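Local atomic coordinates of protein transport protein HOFQ (Aggregatibacter actinomycetemcomitans, PDB entry 2Y3M), a protein that probably acts as a secretin in DNA uptake during natural competence, its extra-membranous domains binding DNA and sharing a fold with type I KH domains. Residues 65-77 against 131-143. Sequence-based numbering, arbitrary orientation.
Sequences DLWQENGIYYFTK and LLSPNGSITFDDR
The carbonyl oxygen of I72 receives a firm hydrogen bond from F140 N (N to O 3.0 Å) and a long, weak one from T139 OG1. With I72 N to F140 O and the reciprocal bonds between Y74 and I138, it sews strand 67-76 antiparallel to strand 137-141, which belongs to the secretin short domain. Both lie inside a five-stranded sheet, flanked by 6-14 and 146-151.

On the face carrying I72, Y74, I138 and F140, the contact is apolar. With CG set between backbone N and carbonyl carbon (chi1 64°), the F140 ring is placed beside I72, whose CB sits over one face, 3.9 Å from the centroid, in a CH-pi contact. Y74 swings CE2 to 3.6 Å from L132 CD1, and helix 117-125 touches its side chain through M121 and T125. On the face of Y73 and T139, T139 CB lies at the edge of the Y73 ring.

Beyond strand 137-141, R143 NH2 gives E69 O a weak hydrogen bond. D141 holds this arginine: OD1 accepts from R143 N (2.9 Å, an Asx turn) and, from the opposite face of its plane, NH1, which also salt-bridges OD2. The E69 carboxylate pairs with K62 of the second subunit.

At the opposite end one water links T76 N to the carbonyls of P134 and G136. The chemistry thus implies a join fixed centrally by backbone bonds and apolar packing, at one end by a weak arginine–carbonyl bond, at the other by a bridging water.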
ATOM      1  N   ASP B  65       5.424  -0.318  -1.849  1.00 60.25           N
ATOM      2  CA  ASP B  65       5.471   0.076  -0.446  1.00 58.13           C
ATOM      3  C   ASP B  65       5.213   1.579  -0.330  1.00 53.84           C
ATOM      4  O   ASP B  65       5.990   2.395  -0.826  1.00 54.07           O
ATOM      5  CB  ASP B  65       6.805  -0.307   0.204  1.00 61.16           C
ATOM      6  CG  ASP B  65       6.699  -0.433   1.723  1.00 60.71           C
ATOM      7  OD1 ASP B  65       6.202   0.510   2.380  1.00 55.61           O
ATOM      8  OD2 ASP B  65       7.115  -1.483   2.260  1.00 66.71           O
ATOM      9  N   LEU B  66       4.114   1.923   0.336  1.00 52.02           N
ATOM     10  CA  LEU B  66       3.649   3.305   0.443  1.00 50.05           C
ATOM     11  C   LEU B  66       4.293   4.102   1.588  1.00 48.42           C
ATOM     12  O   LEU B  66       4.093   5.314   1.691  1.00 48.23           O
ATOM     13  CB  LEU B  66       2.116   3.336   0.572  1.00 50.40           C
ATOM     14  CG  LEU B  66       1.252   2.752  -0.561  1.00 53.52           C
ATOM     15  CD1 LEU B  66      -0.199   2.676  -0.130  1.00 55.78           C
ATOM     16  CD2 LEU B  66       1.374   3.534  -1.878  1.00 53.49           C
ATOM     17  N   TRP B  67       5.075   3.433   2.432  1.00 48.65           N
ATOM     18  CA  TRP B  67       5.562   4.060   3.660  1.00 47.05           C
ATOM     19  C   TRP B  67       7.077   4.133   3.763  1.00 49.11           C
ATOM     20  O   TRP B  67       7.781   3.152   3.514  1.00 52.37           O
ATOM     21  CB  TRP B  67       4.991   3.335   4.877  1.00 46.86           C
ATOM     22  CG  TRP B  67       3.508   3.196   4.812  1.00 47.37           C
ATOM     23  CD1 TRP B  67       2.806   2.143   4.302  1.00 50.22           C
ATOM     24  CD2 TRP B  67       2.538   4.155   5.246  1.00 46.31           C
ATOM     25  NE1 TRP B  67       1.458   2.380   4.401  1.00 51.75           N
ATOM     26  CE2 TRP B  67       1.263   3.607   4.978  1.00 49.43           C
ATOM     27  CE3 TRP B  67       2.623   5.422   5.844  1.00 44.50           C
ATOM     28  CZ2 TRP B  67       0.075   4.282   5.286  1.00 51.16           C
ATOM     29  CZ3 TRP B  67       1.442   6.092   6.156  1.00 46.32           C
ATOM     30  CH2 TRP B  67       0.182   5.518   5.871  1.00 49.78           C
ATOM     31  N   GLN B  68       7.571   5.310   4.127  1.00 49.06           N
ATOM     32  CA  GLN B  68       8.975   5.469   4.474  1.00 52.32           C
ATOM     33  C   GLN B  68       9.118   5.685   5.974  1.00 50.26           C
ATOM     34  O   GLN B  68       8.311   6.375   6.604  1.00 47.18           O
ATOM     35  CB  GLN B  68       9.647   6.588   3.668  1.00 57.02           C
ATOM     36  CG  GLN B  68       8.888   7.908   3.604  1.00 57.33           C
ATOM     37  CD  GLN B  68       9.281   8.747   2.391  1.00 64.95           C
ATOM     38  OE1 GLN B  68       9.602   8.214   1.324  1.00 67.49           O
ATOM     39  NE2 GLN B  68       9.252  10.067   2.551  1.00 69.42           N
ATOM     40  N   GLU B  69      10.138   5.060   6.543  1.00 52.99           N
ATOM     41  CA  GLU B  69      10.347   5.108   7.979  1.00 51.98           C
ATOM     42  C   GLU B  69      11.590   5.904   8.345  1.00 55.56           C
ATOM     43  O   GLU B  69      12.655   5.741   7.740  1.00 61.42           O
ATOM     44  CB  GLU B  69      10.391   3.696   8.584  1.00 53.81           C
ATOM     45  CG  GLU B  69      10.950   2.605   7.671  1.00 59.90           C
ATOM     46  CD  GLU B  69      11.151   1.274   8.384  1.00 65.82           C
ATOM     47  OE1 GLU B  69      11.496   1.271   9.586  1.00 66.56           O
ATOM     48  OE2 GLU B  69      10.980   0.222   7.733  1.00 70.48           O
ATOM     49  N   ASN B  70      11.426   6.787   9.323  1.00 56.13           N
ATOM     50  CA  ASN B  70      12.529   7.526   9.909  1.00 55.56           C
ATOM     51  C   ASN B  70      13.126   6.692  11.043  1.00 50.12           C
ATOM     52  O   ASN B  70      12.640   5.594  11.321  1.00 47.67           O
ATOM     53  CB  ASN B  70      12.037   8.890  10.401  1.00 60.11           C
ATOM     54  CG  ASN B  70      11.525   9.774   9.263  1.00 68.27           C
ATOM     55  OD1 ASN B  70      10.403  10.285   9.313  1.00 73.35           O
ATOM     56  ND2 ASN B  70      12.344   9.943   8.225  1.00 70.40           N
ATOM     57  N   GLY B  71      14.177   7.189  11.685  1.00 50.05           N
ATOM     58  CA  GLY B  71      14.802   6.460  12.788  1.00 46.33           C
ATOM     59  C   GLY B  71      13.841   6.136  13.921  1.00 43.19           C
ATOM     60  O   GLY B  71      12.804   6.786  14.075  1.00 44.61           O
ATOM     61  N   ILE B  72      14.183   5.122  14.709  1.00 40.60           N
ATOM     62  CA  ILE B  72      13.407   4.776  15.897  1.00 38.94           C
ATOM     63  C   ILE B  72      13.821   5.669  17.071  1.00 39.17           C
ATOM     64  O   ILE B  72      14.998   5.994  17.241  1.00 40.12           O
ATOM     65  CB  ILE B  72      13.526   3.281  16.273  1.00 38.22           C
ATOM     66  CG1 ILE B  72      13.162   2.383  15.088  1.00 40.03           C
ATOM     67  CG2 ILE B  72      12.626   2.939  17.460  1.00 38.37           C
ATOM     68  CD1 ILE B  72      14.355   1.762  14.389  1.00 41.45           C
ATOM     69  N   TYR B  73      12.832   6.076  17.860  1.00 39.52           N
ATOM     70  CA  TYR B  73      13.042   6.960  18.990  1.00 40.90           C
ATOM     71  C   TYR B  73      12.667   6.206  20.271  1.00 39.02           C
ATOM     72  O   TYR B  73      11.586   5.630  20.361  1.00 39.39           O
ATOM     73  CB  TYR B  73      12.197   8.228  18.783  1.00 45.45           C
ATOM     74  CG  TYR B  73      12.437   9.383  19.738  1.00 50.98           C
ATOM     75  CD1 TYR B  73      13.725   9.855  20.006  1.00 54.46           C
ATOM     76  CD2 TYR B  73      11.360  10.040  20.340  1.00 57.02           C
ATOM     77  CE1 TYR B  73      13.935  10.937  20.878  1.00 60.36           C
ATOM     78  CE2 TYR B  73      11.555  11.120  21.209  1.00 62.66           C
ATOM     79  CZ  TYR B  73      12.843  11.561  21.474  1.00 64.09           C
ATOM     80  OH  TYR B  73      13.033  12.622  22.333  1.00 70.72           O
ATOM     81  N   TYR B  74      13.576   6.182  21.243  1.00 38.39           N
ATOM     82  CA  TYR B  74      13.341   5.496  22.518  1.00 37.65           C
ATOM     83  C   TYR B  74      13.391   6.495  23.675  1.00 39.74           C
ATOM     84  O   TYR B  74      14.427   7.103  23.943  1.00 41.01           O
ATOM     85  CB  TYR B  74      14.346   4.351  22.712  1.00 37.37           C
ATOM     86  CG  TYR B  74      14.265   3.656  24.058  1.00 38.79           C
ATOM     87  CD1 TYR B  74      13.248   2.731  24.339  1.00 39.39           C
ATOM     88  CD2 TYR B  74      15.209   3.919  25.049  1.00 40.00           C
ATOM     89  CE1 TYR B  74      13.179   2.096  25.587  1.00 41.96           C
ATOM     90  CE2 TYR B  74      15.149   3.296  26.294  1.00 42.22           C
ATOM     91  CZ  TYR B  74      14.137   2.390  26.559  1.00 43.41           C
ATOM     92  OH  TYR B  74      14.103   1.782  27.797  1.00 46.57           O
ATOM     93  N   PHE B  75      12.256   6.665  24.351  1.00 41.29           N
ATOM     94  CA  PHE B  75      12.105   7.707  25.364  1.00 44.79           C
ATOM     95  C   PHE B  75      11.014   7.338  26.364  1.00 47.22           C
ATOM     96  O   PHE B  75      10.274   6.373  26.153  1.00 47.21           O
ATOM     97  CB  PHE B  75      11.779   9.050  24.689  1.00 48.54           C
ATOM     98  CG  PHE B  75      10.384   9.129  24.116  1.00 50.73           C
ATOM     99  CD1 PHE B  75      10.036   8.405  22.977  1.00 48.47           C
ATOM    100  CD2 PHE B  75       9.419   9.934  24.718  1.00 56.89           C
ATOM    101  CE1 PHE B  75       8.746   8.479  22.451  1.00 52.28           C
ATOM    102  CE2 PHE B  75       8.130  10.018  24.198  1.00 61.20           C
ATOM    103  CZ  PHE B  75       7.793   9.288  23.063  1.00 59.25           C
ATOM    104  N   THR B  76      10.912   8.113  27.444  1.00 58.37           N
ATOM    105  CA  THR B  76       9.855   7.934  28.440  1.00 62.45           C
ATOM    106  C   THR B  76       8.682   8.864  28.144  1.00 68.48           C
ATOM    107  O   THR B  76       8.843  10.087  28.068  1.00 69.93           O
ATOM    108  CB  THR B  76      10.379   8.146  29.880  1.00 61.69           C
ATOM    109  OG1 THR B  76      11.400   7.183  30.154  1.00 57.78           O
ATOM    110  CG2 THR B  76       9.265   7.978  30.908  1.00 66.62           C
ATOM    111  N   LYS B  77       7.506   8.258  27.985  1.00 72.85           N
ATOM    112  CA  LYS B  77       6.286   8.954  27.590  1.00 79.92           C
ATOM    113  C   LYS B  77       5.680   9.727  28.761  1.00 84.58           C
ATOM    114  O   LYS B  77       6.187  10.778  29.158  1.00 84.27           O
ATOM    115  CB  LYS B  77       5.280   7.936  27.050  1.00 83.62           C
ATOM    116  CG  LYS B  77       4.239   8.492  26.103  1.00 90.74           C
ATOM    117  CD  LYS B  77       3.305   7.382  25.645  1.00 95.70           C
ATOM    118  CE  LYS B  77       1.986   7.928  25.118  1.00105.73           C
ATOM    119  NZ  LYS B  77       2.125   8.528  23.761  1.00107.16           N
ATOM    120  N   LEU B 131      16.599   1.404  31.413  1.00 42.33           N
ATOM    121  CA  LEU B 131      17.955   1.618  30.930  1.00 39.77           C
ATOM    122  C   LEU B 131      18.413   3.054  31.184  1.00 38.29           C
ATOM    123  O   LEU B 131      19.524   3.276  31.654  1.00 38.41           O
ATOM    124  CB  LEU B 131      18.012   1.307  29.432  1.00 38.15           C
ATOM    125  CG  LEU B 131      19.248   1.679  28.611  1.00 36.79           C
ATOM    126  CD1 LEU B 131      20.395   0.711  28.886  1.00 37.30           C
ATOM    127  CD2 LEU B 131      18.888   1.693  27.120  1.00 35.70           C
ATOM    128  N   LEU B 132      17.544   4.013  30.867  1.00 37.63           N
ATOM    129  CA  LEU B 132      17.815   5.445  31.010  1.00 36.96           C
ATOM    130  C   LEU B 132      17.020   6.048  32.162  1.00 38.76           C
ATOM    131  O   LEU B 132      16.048   5.458  32.626  1.00 40.53           O
ATOM    132  CB  LEU B 132      17.430   6.182  29.718  1.00 35.98           C
ATOM    133  CG  LEU B 132      17.906   5.657  28.356  1.00 34.46           C
ATOM    134  CD1 LEU B 132      17.071   6.240  27.242  1.00 34.65           C
ATOM    135  CD2 LEU B 132      19.369   5.958  28.115  1.00 34.56           C
ATOM    136  N   SER B 133      17.438   7.228  32.616  1.00 39.34           N
ATOM    137  CA  SER B 133      16.636   8.037  33.536  1.00 41.80           C
ATOM    138  C   SER B 133      15.407   8.566  32.789  1.00 42.46           C
ATOM    139  O   SER B 133      15.413   8.616  31.558  1.00 40.67           O
ATOM    140  CB  SER B 133      17.453   9.220  34.063  1.00 43.01           C
ATOM    141  OG  SER B 133      17.461  10.287  33.127  1.00 42.43           O
ATOM    142  N   PRO B 134      14.363   8.995  33.528  1.00 45.37           N
ATOM    143  CA  PRO B 134      13.143   9.507  32.882  1.00 47.00           C
ATOM    144  C   PRO B 134      13.401  10.648  31.887  1.00 46.56           C
ATOM    145  O   PRO B 134      12.604  10.856  30.978  1.00 47.31           O
ATOM    146  CB  PRO B 134      12.300  10.013  34.061  1.00 51.37           C
ATOM    147  CG  PRO B 134      12.839   9.295  35.266  1.00 51.31           C
ATOM    148  CD  PRO B 134      14.296   9.100  35.001  1.00 47.94           C
ATOM    149  N   ASN B 135      14.508  11.367  32.059  1.00 45.96           N
ATOM    150  CA  ASN B 135      14.895  12.443  31.145  1.00 46.55           C
ATOM    151  C   ASN B 135      15.766  11.974  29.983  1.00 43.35           C
ATOM    152  O   ASN B 135      16.185  12.777  29.146  1.00 44.28           O
ATOM    153  CB  ASN B 135      15.607  13.556  31.909  1.00 49.06           C
ATOM    154  CG  ASN B 135      14.682  14.290  32.853  1.00 53.58           C
ATOM    155  OD1 ASN B 135      13.911  15.155  32.437  1.00 57.45           O
ATOM    156  ND2 ASN B 135      14.754  13.952  34.130  1.00 54.31           N
ATOM    157  N   GLY B 136      16.030  10.670  29.941  1.00 40.40           N
ATOM    158  CA  GLY B 136      16.843  10.066  28.898  1.00 37.65           C
ATOM    159  C   GLY B 136      16.081   9.666  27.650  1.00 37.12           C
ATOM    160  O   GLY B 136      14.895   9.315  27.700  1.00 37.82           O
ATOM    161  N   SER B 137      16.774   9.731  26.519  1.00 36.02           N
ATOM    162  CA  SER B 137      16.230   9.271  25.257  1.00 35.22           C
ATOM    163  C   SER B 137      17.345   8.711  24.393  1.00 33.53           C
ATOM    164  O   SER B 137      18.508   9.092  24.535  1.00 33.31           O
ATOM    165  CB  SER B 137      15.501  10.401  24.519  1.00 37.77           C
ATOM    166  OG  SER B 137      16.397  11.436  24.163  1.00 39.12           O
ATOM    167  N   ILE B 138      16.971   7.789  23.514  1.00 32.65           N
ATOM    168  CA  ILE B 138      17.860   7.292  22.480  1.00 32.26           C
ATOM    169  C   ILE B 138      17.147   7.361  21.142  1.00 33.31           C
ATOM    170  O   ILE B 138      15.953   7.074  21.046  1.00 33.79           O
ATOM    171  CB  ILE B 138      18.354   5.858  22.768  1.00 30.83           C
ATOM    172  CG1 ILE B 138      19.368   5.871  23.926  1.00 30.86           C
ATOM    173  CG2 ILE B 138      18.984   5.242  21.514  1.00 31.10           C
ATOM    174  CD1 ILE B 138      19.797   4.487  24.430  1.00 30.47           C
ATOM    175  N   THR B 139      17.879   7.791  20.122  1.00 34.51           N
ATOM    176  CA  THR B 139      17.393   7.723  18.759  1.00 35.80           C
ATOM    177  C   THR B 139      18.425   6.938  17.949  1.00 35.63           C
ATOM    178  O   THR B 139      19.631   7.190  18.045  1.00 36.29           O
ATOM    179  CB  THR B 139      17.074   9.135  18.179  1.00 38.97           C
ATOM    180  OG1 THR B 139      16.659   9.023  16.816  1.00 40.87           O
ATOM    181  CG2 THR B 139      18.269  10.043  18.233  1.00 41.63           C
ATOM    182  N   PHE B 140      17.954   5.957  17.187  1.00 35.40           N
ATOM    183  CA  PHE B 140      18.854   5.046  16.480  1.00 35.52           C
ATOM    184  C   PHE B 140      18.318   4.622  15.122  1.00 37.24           C
ATOM    185  O   PHE B 140      17.136   4.796  14.832  1.00 37.96           O
ATOM    186  CB  PHE B 140      19.169   3.814  17.337  1.00 33.48           C
ATOM    187  CG  PHE B 140      17.973   2.943  17.634  1.00 32.47           C
ATOM    188  CD1 PHE B 140      17.067   3.290  18.644  1.00 31.31           C
ATOM    189  CD2 PHE B 140      17.766   1.760  16.921  1.00 32.55           C
ATOM    190  CE1 PHE B 140      15.974   2.479  18.939  1.00 31.57           C
ATOM    191  CE2 PHE B 140      16.670   0.938  17.199  1.00 33.22           C
ATOM    192  CZ  PHE B 140      15.768   1.297  18.212  1.00 32.98           C
ATOM    193  N   ASP B 141      19.196   4.044  14.306  1.00 38.51           N
ATOM    194  CA  ASP B 141      18.862   3.701  12.937  1.00 40.79           C
ATOM    195  C   ASP B 141      19.779   2.590  12.441  1.00 41.58           C
ATOM    196  O   ASP B 141      20.995   2.735  12.469  1.00 42.69           O
ATOM    197  CB  ASP B 141      19.022   4.946  12.062  1.00 43.84           C
ATOM    198  CG  ASP B 141      18.287   4.844  10.755  1.00 46.99           C
ATOM    199  OD1 ASP B 141      18.361   3.784  10.101  1.00 48.62           O
ATOM    200  OD2 ASP B 141      17.638   5.838  10.371  1.00 50.42           O
ATOM    201  N   ASP B 142      19.196   1.490  11.976  1.00 42.08           N
ATOM    202  CA  ASP B 142      19.977   0.364  11.439  1.00 43.77           C
ATOM    203  C   ASP B 142      20.635   0.632  10.073  1.00 47.20           C
ATOM    204  O   ASP B 142      21.528  -0.122   9.656  1.00 49.04           O
ATOM    205  CB  ASP B 142      19.113  -0.901  11.359  1.00 43.85           C
ATOM    206  CG  ASP B 142      18.940  -1.585  12.705  1.00 41.93           C
ATOM    207  OD1 ASP B 142      19.542  -1.138  13.701  1.00 39.61           O
ATOM    208  OD2 ASP B 142      18.196  -2.586  12.762  1.00 42.91           O
ATOM    209  N   ARG B 143      20.192   1.686   9.382  1.00 51.31           N
ATOM    210  CA  ARG B 143      20.729   2.034   8.060  1.00 52.68           C
ATOM    211  C   ARG B 143      22.134   2.605   8.186  1.00 49.80           C
ATOM    212  O   ARG B 143      23.100   2.012   7.707  1.00 49.56           O
ATOM    213  CB  ARG B 143      19.851   3.063   7.350  1.00 56.32           C
ATOM    214  CG  ARG B 143      18.464   2.617   6.973  1.00 62.13           C
ATOM    215  CD  ARG B 143      17.753   3.788   6.327  1.00 68.19           C
ATOM    216  NE  ARG B 143      16.322   3.561   6.152  1.00 75.87           N
ATOM    217  CZ  ARG B 143      15.390   3.850   7.059  1.00 77.92           C
ATOM    218  NH1 ARG B 143      15.722   4.378   8.233  1.00 72.33           N
ATOM    219  NH2 ARG B 143      14.115   3.603   6.784  1.00 85.90           N
TER
HETATM  220  O   HOH W   1      11.911   3.549   4.569  1.00 49.40           O
HETATM  221  O   HOH W   2      12.604  10.767  27.937  1.00 39.06           O